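Local coordinates for protein putative metal-sulfur cluster biosynthesis proteins YuaD (PDB 1ORU) that is of uncharacterised function but belongs to the MOSC-domain family, whose members are thought to bind molybdenum and pyridoxal phosphate, at residues R67-V72 / G95-V100. Residues are numbered along the deposited sequence; the frame is centred on the assembly and turned at random.
Sequences RQISIV and GANVAV
Two successive backbone amides converge on one carbonyl where strand 98-101 begins beside strand 69-73: Ser70 O accepts from Asn97 N at 2.8 Å and from Val98 N at 3.2 Å. The second donor lies nearly along the C=O axis, whereas the first is tilted 28° from the carbonyl plane, so the two share the oxygen from different directions. Asn97 has not yet taken up the extended conformation, and its psi of -26° turns the N-H of Val98 to the same side as that of Asn97, so that both meet Ser70 O. Beyond it the parallel pairing is regular. Val72 N donates to Val98 O at 3.0 Å, and Val72 O accepts from Val100 N. Two CA-H...O contacts, from Ile71 CA to Val98 O and from Ala99 CA to Val72 O, supplement these bonds.

Ile71 and Val98 lie side by side on one face of the sheet, pointing the same way, with CG1 of the isoleucine 4.1 Å from CB of the valine. With Ile71 CG1 beside the backbone N (chi1 -52°), CG2 falls anti to that N and comes against Val98 O and, at 3.9 Å, Val100 CG1. Such beta-branched residues suit extended strands, and Leu123 and Leu15 add to the apolar packing here. On the opposite face Val72 sets both methyls against Ala96 CB, CG2 at 3.7 Å; Ala96 and Ala99 are small enough to leave room for it. Gly95, with its positive phi, makes the turn into this segment.

The strands form a beta-alpha-beta unit with helix 74-84 in the crossover, within a largely antiparallel sheet. With the bridged pairs Ile71/Val98 and Val72/Ala99 carrying apolar side chains on the two faces, the buried main-chain polar groups are satisfied chiefly by one another, and the doubly accepting Ser70 carbonyl ties down the start of the second strand.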
ATOM      1  N   ARG A  67      -4.792  -2.842  -7.035  1.00 18.56           N
ATOM      2  CA  ARG A  67      -5.969  -3.633  -6.698  1.00 17.73           C
ATOM      3  C   ARG A  67      -5.904  -5.021  -7.341  1.00 18.05           C
ATOM      4  O   ARG A  67      -6.688  -5.346  -8.236  1.00 18.25           O
ATOM      5  CB  ARG A  67      -7.220  -2.877  -7.155  1.00 18.61           C
ATOM      6  CG  ARG A  67      -7.394  -1.519  -6.464  1.00 18.55           C
ATOM      7  CD  ARG A  67      -8.386  -0.627  -7.209  1.00 18.95           C
ATOM      8  NE  ARG A  67      -9.684  -1.279  -7.346  1.00 19.67           N
ATOM      9  CZ  ARG A  67     -10.624  -1.294  -6.406  1.00 21.09           C
ATOM     10  NH1 ARG A  67     -10.425  -0.677  -5.249  1.00 19.42           N
ATOM     11  NH2 ARG A  67     -11.754  -1.960  -6.613  1.00 20.81           N
ATOM     12  N   GLN A  68      -4.968  -5.838  -6.868  1.00 15.61           N
ATOM     13  CA  GLN A  68      -4.766  -7.183  -7.403  1.00 15.77           C
ATOM     14  C   GLN A  68      -5.744  -8.231  -6.895  1.00 15.01           C
ATOM     15  O   GLN A  68      -6.165  -9.100  -7.651  1.00 16.24           O
ATOM     16  CB  GLN A  68      -3.339  -7.646  -7.105  1.00 14.27           C
ATOM     17  CG  GLN A  68      -2.288  -6.869  -7.870  1.00 15.15           C
ATOM     18  CD  GLN A  68      -0.882  -7.149  -7.379  1.00 14.29           C
ATOM     19  OE1 GLN A  68      -0.606  -8.213  -6.831  1.00 16.18           O
ATOM     20  NE2 GLN A  68       0.019  -6.198  -7.589  1.00 14.71           N
ATOM     21  N   ILE A  69      -6.099  -8.151  -5.617  1.00 14.73           N
ATOM     22  CA  ILE A  69      -7.012  -9.120  -5.014  1.00 14.12           C
ATOM     23  C   ILE A  69      -8.088  -8.394  -4.220  1.00 14.88           C
ATOM     24  O   ILE A  69      -7.792  -7.481  -3.451  1.00 14.96           O
ATOM     25  CB  ILE A  69      -6.256 -10.072  -4.046  1.00 14.69           C
ATOM     26  CG1 ILE A  69      -5.137 -10.811  -4.789  1.00 17.57           C
ATOM     27  CG2 ILE A  69      -7.229 -11.073  -3.432  1.00 16.23           C
ATOM     28  CD1 ILE A  69      -5.630 -11.816  -5.826  1.00 19.42           C
ATOM     29  N   SER A  70      -9.337  -8.803  -4.411  1.00 14.42           N
ATOM     30  CA  SER A  70     -10.452  -8.189  -3.709  1.00 15.35           C
ATOM     31  C   SER A  70     -10.979  -9.150  -2.653  1.00 14.16           C
ATOM     32  O   SER A  70     -11.220 -10.322  -2.946  1.00 13.65           O
ATOM     33  CB  SER A  70     -11.564  -7.846  -4.701  1.00 19.91           C
ATOM     34  OG  SER A  70     -12.676  -7.289  -4.033  1.00 26.40           O
ATOM     35  N   ILE A  71     -11.153  -8.653  -1.429  1.00 12.42           N
ATOM     36  CA  ILE A  71     -11.646  -9.484  -0.334  1.00 13.48           C
ATOM     37  C   ILE A  71     -12.870  -8.891   0.368  1.00 13.08           C
ATOM     38  O   ILE A  71     -12.942  -7.684   0.599  1.00 12.09           O
ATOM     39  CB  ILE A  71     -10.567  -9.690   0.759  1.00 13.66           C
ATOM     40  CG1 ILE A  71      -9.262 -10.188   0.134  1.00 16.34           C
ATOM     41  CG2 ILE A  71     -11.072 -10.680   1.804  1.00 12.52           C
ATOM     42  CD1 ILE A  71      -8.159 -10.417   1.157  1.00 18.75           C
ATOM     43  N   VAL A  72     -13.830  -9.752   0.698  1.00 13.50           N
ATOM     44  CA  VAL A  72     -15.027  -9.336   1.428  1.00 13.51           C
ATOM     45  C   VAL A  72     -15.244 -10.360   2.536  1.00 14.08           C
ATOM     46  O   VAL A  72     -14.770 -11.492   2.442  1.00 15.36           O
ATOM     47  CB  VAL A  72     -16.305  -9.306   0.534  1.00 14.28           C
ATOM     48  CG1 VAL A  72     -16.118  -8.331  -0.611  1.00 14.27           C
ATOM     49  CG2 VAL A  72     -16.631 -10.701   0.008  1.00 15.37           C
ATOM     50  N   GLY A  95     -17.717  -9.074  -7.163  1.00 16.89           N
ATOM     51  CA  GLY A  95     -16.454  -9.338  -7.831  1.00 16.89           C
ATOM     52  C   GLY A  95     -15.319  -9.708  -6.889  1.00 15.98           C
ATOM     53  O   GLY A  95     -14.144  -9.487  -7.197  1.00 14.21           O
ATOM     54  N   ALA A  96     -15.660 -10.270  -5.737  1.00 16.08           N
ATOM     55  CA  ALA A  96     -14.640 -10.656  -4.764  1.00 16.09           C
ATOM     56  C   ALA A  96     -13.867 -11.897  -5.210  1.00 14.87           C
ATOM     57  O   ALA A  96     -14.402 -12.755  -5.912  1.00 15.03           O
ATOM     58  CB  ALA A  96     -15.286 -10.912  -3.410  1.00 16.47           C
ATOM     59  N   ASN A  97     -12.605 -11.981  -4.799  1.00 12.75           N
ATOM     60  CA  ASN A  97     -11.761 -13.127  -5.123  1.00 12.76           C
ATOM     61  C   ASN A  97     -11.680 -14.032  -3.904  1.00 13.20           C
ATOM     62  O   ASN A  97     -11.439 -15.232  -4.017  1.00 12.06           O
ATOM     63  CB  ASN A  97     -10.357 -12.671  -5.508  1.00 12.53           C
ATOM     64  CG  ASN A  97     -10.349 -11.841  -6.767  1.00 14.02           C
ATOM     65  OD1 ASN A  97     -10.737 -12.316  -7.841  1.00 17.38           O
ATOM     66  ND2 ASN A  97      -9.922 -10.594  -6.649  1.00 12.03           N
ATOM     67  N   VAL A  98     -11.868 -13.438  -2.732  1.00 12.45           N
ATOM     68  CA  VAL A  98     -11.835 -14.191  -1.491  1.00 13.45           C
ATOM     69  C   VAL A  98     -12.938 -13.699  -0.566  1.00 13.22           C
ATOM     70  O   VAL A  98     -13.118 -12.494  -0.370  1.00 12.42           O
ATOM     71  CB  VAL A  98     -10.480 -14.031  -0.748  1.00 15.05           C
ATOM     72  CG1 VAL A  98     -10.450 -14.938   0.486  1.00 14.93           C
ATOM     73  CG2 VAL A  98      -9.327 -14.365  -1.681  1.00 14.28           C
ATOM     74  N   ALA A  99     -13.694 -14.639  -0.022  1.00 12.12           N
ATOM     75  CA  ALA A  99     -14.745 -14.301   0.920  1.00 13.14           C
ATOM     76  C   ALA A  99     -14.283 -14.940   2.218  1.00 13.47           C
ATOM     77  O   ALA A  99     -14.109 -16.158   2.292  1.00 15.44           O
ATOM     78  CB  ALA A  99     -16.082 -14.886   0.470  1.00 13.03           C
ATOM     79  N   VAL A 100     -14.060 -14.120   3.238  1.00 14.16           N
ATOM     80  CA  VAL A 100     -13.601 -14.632   4.521  1.00 14.48           C
ATOM     81  C   VAL A 100     -14.696 -14.606   5.578  1.00 15.61           C
ATOM     82  O   VAL A 100     -15.678 -13.875   5.447  1.00 15.27           O
ATOM     83  CB  VAL A 100     -12.400 -13.815   5.053  1.00 13.51           C
ATOM     84  CG1 VAL A 100     -11.261 -13.854   4.043  1.00 15.89           C
ATOM     85  CG2 VAL A 100     -12.822 -12.379   5.337  1.00 16.08           C
TER